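Local structure of Slr1438 protein (3K25) at residues A[91-94]-A[95-99]; A[232-235]-A[236-239]. The protein is of unknown function but probably binds carbohydrates and may act as an isomerase related to aldose 1-epimerases. One frame throughout, in Å; residues are numbered along the deposited sequence.

Contact 1. Residues A[91-94]-A[95-99]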
loop_
_atom_site.group_PDB
_atom_site.type_symbol
_atom_site.label_atom_id
_atom_site.label_comp_id
_atom_site.label_asym_id
_atom_site.label_seq_id
_atom_site.Cartn_x
_atom_site.Cartn_y
_atom_site.Cartn_z
ATOM N N HIS A 91 1.259 10.152 4.430
ATOM C CA HIS A 91 1.169 8.695 4.508
ATOM C C HIS A 91 1.566 8.114 5.847
ATOM O O HIS A 91 1.768 6.902 5.976
ATOM C CB HIS A 91 2.009 8.056 3.408
ATOM C CG HIS A 91 1.490 8.337 2.039
ATOM N ND1 HIS A 91 2.315 8.545 0.954
ATOM C CD2 HIS A 91 0.222 8.451 1.579
ATOM C CE1 HIS A 91 1.576 8.777 -0.117
ATOM N NE2 HIS A 91 0.302 8.727 0.237
ATOM N N GLY A 92 1.695 8.980 6.845
ATOM C CA GLY A 92 2.035 8.508 8.176
ATOM C C GLY A 92 3.473 8.100 8.433
ATOM O O GLY A 92 4.415 8.671 7.877
ATOM N N PHE A 93 3.641 7.091 9.278
ATOM C CA PHE A 93 4.973 6.622 9.644
ATOM C C PHE A 93 5.170 5.115 9.522
ATOM O O PHE A 93 6.290 4.627 9.649
ATOM C CB PHE A 93 5.273 7.050 11.082
ATOM C CG PHE A 93 4.118 6.849 12.022
ATOM C CD1 PHE A 93 3.685 5.559 12.352
ATOM C CD2 PHE A 93 3.459 7.952 12.579
ATOM C CE1 PHE A 93 2.613 5.364 13.229
ATOM C CE2 PHE A 93 2.379 7.775 13.464
ATOM C CZ PHE A 93 1.956 6.476 13.790
ATOM N N ALA A 94 4.087 4.383 9.300
ATOM C CA ALA A 94 4.187 2.939 9.196
ATOM C C ALA A 94 5.216 2.557 8.134
ATOM O O ALA A 94 6.028 1.641 8.336
ATOM C CB ALA A 94 2.831 2.350 8.863
ATOM N N ARG A 95 5.193 3.280 7.017
ATOM C CA ARG A 95 6.107 3.017 5.912
ATOM C C ARG A 95 7.570 3.216 6.311
ATOM O O ARG A 95 8.453 2.533 5.798
ATOM C CB ARG A 95 5.785 3.956 4.747
ATOM C CG ARG A 95 6.260 5.372 5.015
ATOM C CD ARG A 95 5.435 6.437 4.328
ATOM N NE ARG A 95 5.708 6.536 2.907
ATOM C CZ ARG A 95 5.775 7.685 2.250
ATOM N NH1 ARG A 95 5.593 8.828 2.889
ATOM N NH2 ARG A 95 6.012 7.687 0.950
ATOM N N ASP A 96 7.800 4.153 7.230
ATOM C CA ASP A 96 9.130 4.532 7.705
ATOM C C ASP A 96 9.699 3.803 8.916
ATOM O O ASP A 96 10.787 4.149 9.368
ATOM C CB ASP A 96 9.137 6.025 8.047
ATOM C CG ASP A 96 8.528 6.878 6.960
ATOM O OD1 ASP A 96 9.039 6.850 5.819
ATOM O OD2 ASP A 96 7.533 7.575 7.246
ATOM N N LEU A 97 8.990 2.814 9.453
ATOM C CA LEU A 97 9.469 2.114 10.648
ATOM C C LEU A 97 9.677 0.622 10.502
ATOM O O LEU A 97 9.089 -0.025 9.633
ATOM C CB LEU A 97 8.504 2.328 11.807
ATOM C CG LEU A 97 8.349 3.743 12.340
ATOM C CD1 LEU A 97 7.077 3.790 13.164
ATOM C CD2 LEU A 97 9.566 4.157 13.150
ATOM N N PRO A 98 10.534 0.048 11.361
ATOM C CA PRO A 98 10.755 -1.400 11.261
ATOM C C PRO A 98 9.651 -2.169 11.974
ATOM O O PRO A 98 9.167 -1.739 13.020
ATOM C CB PRO A 98 12.121 -1.591 11.921
ATOM C CG PRO A 98 12.168 -0.455 12.941
ATOM C CD PRO A 98 11.581 0.702 12.175
ATOM N N TRP A 99 9.250 -3.289 11.375
ATOM C CA TRP A 99 8.231 -4.186 11.911
ATOM C C TRP A 99 8.962 -5.456 12.379
ATOM O O TRP A 99 10.071 -5.737 11.914
ATOM C CB TRP A 99 7.227 -4.551 10.813
ATOM C CG TRP A 99 6.379 -3.398 10.306
ATOM C CD1 TRP A 99 6.819 -2.168 9.873
ATOM C CD2 TRP A 99 4.952 -3.403 10.101
ATOM N NE1 TRP A 99 5.757 -1.422 9.405
ATOM C CE2 TRP A 99 4.603 -2.152 9.532
ATOM C CE3 TRP A 99 3.938 -4.343 10.340
ATOM C CZ2 TRP A 99 3.279 -1.821 9.195
ATOM C CZ3 TRP A 99 2.618 -4.011 10.005
ATOM C CH2 TRP A 99 2.307 -2.759 9.438
#
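R95 reaches back along the chain and brings one face of its guanidinium over the H91 side chain, with H91 CB 3.7 Å from R95 NH1. The two flat groups stand almost perpendicular, their planes 84° apart: the imidazole presents its edge to that face, with H91 ND1 3.8 Å from R95 CZ and offset toward the rim. With CG between the backbone N and the carbonyl carbon (chi1 75°), the arginine chain sets off toward H91, and a bend at chi3 turns the guanidinium onto it.

A94 contributes mainly through its carbonyl oxygen, which accepts two bonds. One is nearly straight (176°), from W99 NE1 to A94 O at 3.3 Å; the oxygen lies in the indole plane, although the donor is tilted from the plane of the carbonyl. The other, from L97 N to A94 O at 3.4 Å, is weak. A94 CB also approaches the indole, at W99 CZ2 (4.2 Å). F93 adds a weak backbone bond, D96 N to F93 O at 2.9 Å, and an apolar contact in which its CD1 meets L97 CD1 obliquely at 3.9 Å.

The indole packs edge-to-face with F134, and A94 and W99 both touch L116 of strand 110-117. Two successive weak i-to-i+3 backbone bonds are consistent with a compact turn in the loop entering strand 100-105, an outermost strand of an antiparallel sheet in the galactose mutarotase-like beta fold.

Contact 2. Residues A[232-235]-A[236-239]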
loop_
_atom_site.group_PDB
_atom_site.type_symbol
_atom_site.label_atom_id
_atom_site.label_comp_id
_atom_site.label_asym_id
_atom_site.label_seq_id
_atom_site.Cartn_x
_atom_site.Cartn_y
_atom_site.Cartn_z
ATOM N N SER A 232 -8.864 -6.635 -4.801
ATOM C CA SER A 232 -10.110 -6.803 -4.067
ATOM C C SER A 232 -9.841 -6.386 -2.623
ATOM O O SER A 232 -8.684 -6.330 -2.206
ATOM C CB SER A 232 -10.591 -8.252 -4.150
ATOM O OG SER A 232 -9.634 -9.147 -3.621
ATOM N N PHE A 233 -10.892 -6.093 -1.857
ATOM C CA PHE A 233 -10.699 -5.623 -0.483
ATOM C C PHE A 233 -11.907 -5.693 0.447
ATOM O O PHE A 233 -13.056 -5.607 0.011
ATOM C CB PHE A 233 -10.213 -4.170 -0.522
ATOM C CG PHE A 233 -10.819 -3.361 -1.646
ATOM C CD1 PHE A 233 -10.334 -3.484 -2.956
ATOM C CD2 PHE A 233 -11.879 -2.489 -1.403
ATOM C CE1 PHE A 233 -10.891 -2.755 -4.002
ATOM C CE2 PHE A 233 -12.449 -1.748 -2.455
ATOM C CZ PHE A 233 -11.952 -1.883 -3.753
ATOM N N SER A 234 -11.632 -5.831 1.741
ATOM C CA SER A 234 -12.691 -5.877 2.742
ATOM C C SER A 234 -13.351 -4.480 2.842
ATOM O O SER A 234 -12.811 -3.488 2.335
ATOM C CB SER A 234 -12.119 -6.322 4.094
ATOM O OG SER A 234 -11.280 -5.334 4.673
ATOM N N GLU A 235 -14.507 -4.396 3.500
ATOM C CA GLU A 235 -15.229 -3.131 3.589
ATOM C C GLU A 235 -14.577 -1.927 4.264
ATOM O O GLU A 235 -15.145 -0.837 4.250
ATOM C CB GLU A 235 -16.615 -3.360 4.191
ATOM C CG GLU A 235 -16.636 -3.904 5.595
ATOM C CD GLU A 235 -18.040 -4.326 6.011
ATOM O OE1 GLU A 235 -18.204 -4.836 7.144
ATOM O OE2 GLU A 235 -18.982 -4.147 5.202
ATOM N N LEU A 236 -13.399 -2.104 4.851
ATOM C CA LEU A 236 -12.707 -0.985 5.487
ATOM C C LEU A 236 -12.257 -0.002 4.396
ATOM O O LEU A 236 -12.091 1.193 4.647
ATOM C CB LEU A 236 -11.475 -1.481 6.258
ATOM C CG LEU A 236 -10.506 -0.405 6.782
ATOM C CD1 LEU A 236 -11.155 0.328 7.951
ATOM C CD2 LEU A 236 -9.163 -1.019 7.205
ATOM N N TYR A 237 -12.081 -0.510 3.178
ATOM C CA TYR A 237 -11.614 0.324 2.085
ATOM C C TYR A 237 -12.726 0.865 1.211
ATOM O O TYR A 237 -13.417 0.108 0.525
ATOM C CB TYR A 237 -10.605 -0.462 1.257
ATOM C CG TYR A 237 -9.507 -1.003 2.127
ATOM C CD1 TYR A 237 -9.612 -2.274 2.706
ATOM C CD2 TYR A 237 -8.399 -0.210 2.456
ATOM C CE1 TYR A 237 -8.633 -2.741 3.600
ATOM C CE2 TYR A 237 -7.422 -0.665 3.348
ATOM C CZ TYR A 237 -7.545 -1.926 3.917
ATOM O OH TYR A 237 -6.597 -2.365 4.820
ATOM N N GLN A 238 -12.870 2.190 1.218
ATOM C CA GLN A 238 -13.922 2.859 0.462
ATOM C C GLN A 238 -13.425 3.751 -0.659
ATOM O O GLN A 238 -14.224 4.266 -1.440
ATOM C CB GLN A 238 -14.770 3.669 1.434
ATOM C CG GLN A 238 -15.198 2.836 2.632
ATOM C CD GLN A 238 -15.608 3.679 3.811
ATOM O OE1 GLN A 238 -16.682 4.273 3.817
ATOM N NE2 GLN A 238 -14.740 3.747 4.822
ATOM N N THR A 239 -12.108 3.920 -0.743
ATOM C CA THR A 239 -11.505 4.761 -1.775
ATOM C C THR A 239 -10.460 4.049 -2.633
ATOM O O THR A 239 -9.691 3.218 -2.146
ATOM C CB THR A 239 -10.857 6.016 -1.159
ATOM O OG1 THR A 239 -11.878 6.978 -0.851
ATOM C CG2 THR A 239 -9.857 6.633 -2.127
#
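Y237 folds back against F233 and S234, and has more surface buried by the contact than any other residue. With CG anti to the carbonyl carbon and beside the backbone N (chi1 -54°), the phenol lies alongside the backbone of S234: Y237 CD1 comes to 3.4 Å from S234 O, which sits at the ring edge near the ring plane. Farther out, Y237 CE1 is 3.9 Å from S234 OG. That hydroxyl is engaged by W281 N, and the phenol OH by Q147 OE1, so the polar ends of both side chains have partners beyond the turn.

F233 meets Y237 at the root of the phenol. The two side chains run at a slant to one another, with F233 CD2 3.6 Å from Y237 CB and F233 CB 3.8 Å from Y237 CD1; the phenylalanine ring thus borders the tyrosine's CB, with no ring-on-ring stack.

The backbone evidence defines a type I beta turn from S234 to Y237, closed by a nearly straight bond (171°) from Y237 N to S234 O at 3.2 Å. It follows the end of strand 227-233, and beyond it Q238 and T239 both face W256 in a classic beta bulge at the start of strand 239-245. The connection carries the chain from one antiparallel sheet of the mutarotase-like fold to another.

The two central turn residues send their side chains different ways. L236 holds CG anti to its backbone N (chi1 170°), and the side chain packs on F159, S257 and R278, while its CB stays 4.2 Å from S234 OG. E235, exposed, points its CB away from the following residues and its chain is extended beyond CG, although CB itself lies 3.5 Å from L236 N. Just past the turn, Q238 CG approaches E235 O at 4.0 Å.

From the N terminus, contact 1 comes first, closing a tight turn in the loop that leads from strand 84-87 to strand 100-105. Contact 2 follows well over a hundred residues later, closing the turn between strands 227-233 and 239-245. The two are in series, neither nesting nor crossing, and they do not touch: their centres lie 21 Å apart and their nearest atoms about 10 Å. The fold links them in two ways. Strands 100-105 and 227-233 belong to the same eight-stranded antiparallel sheet. Contact 1 also packs on strand 66-67, which pairs with strand 157-168, the strand on which L236 and Y237 of contact 2 rest.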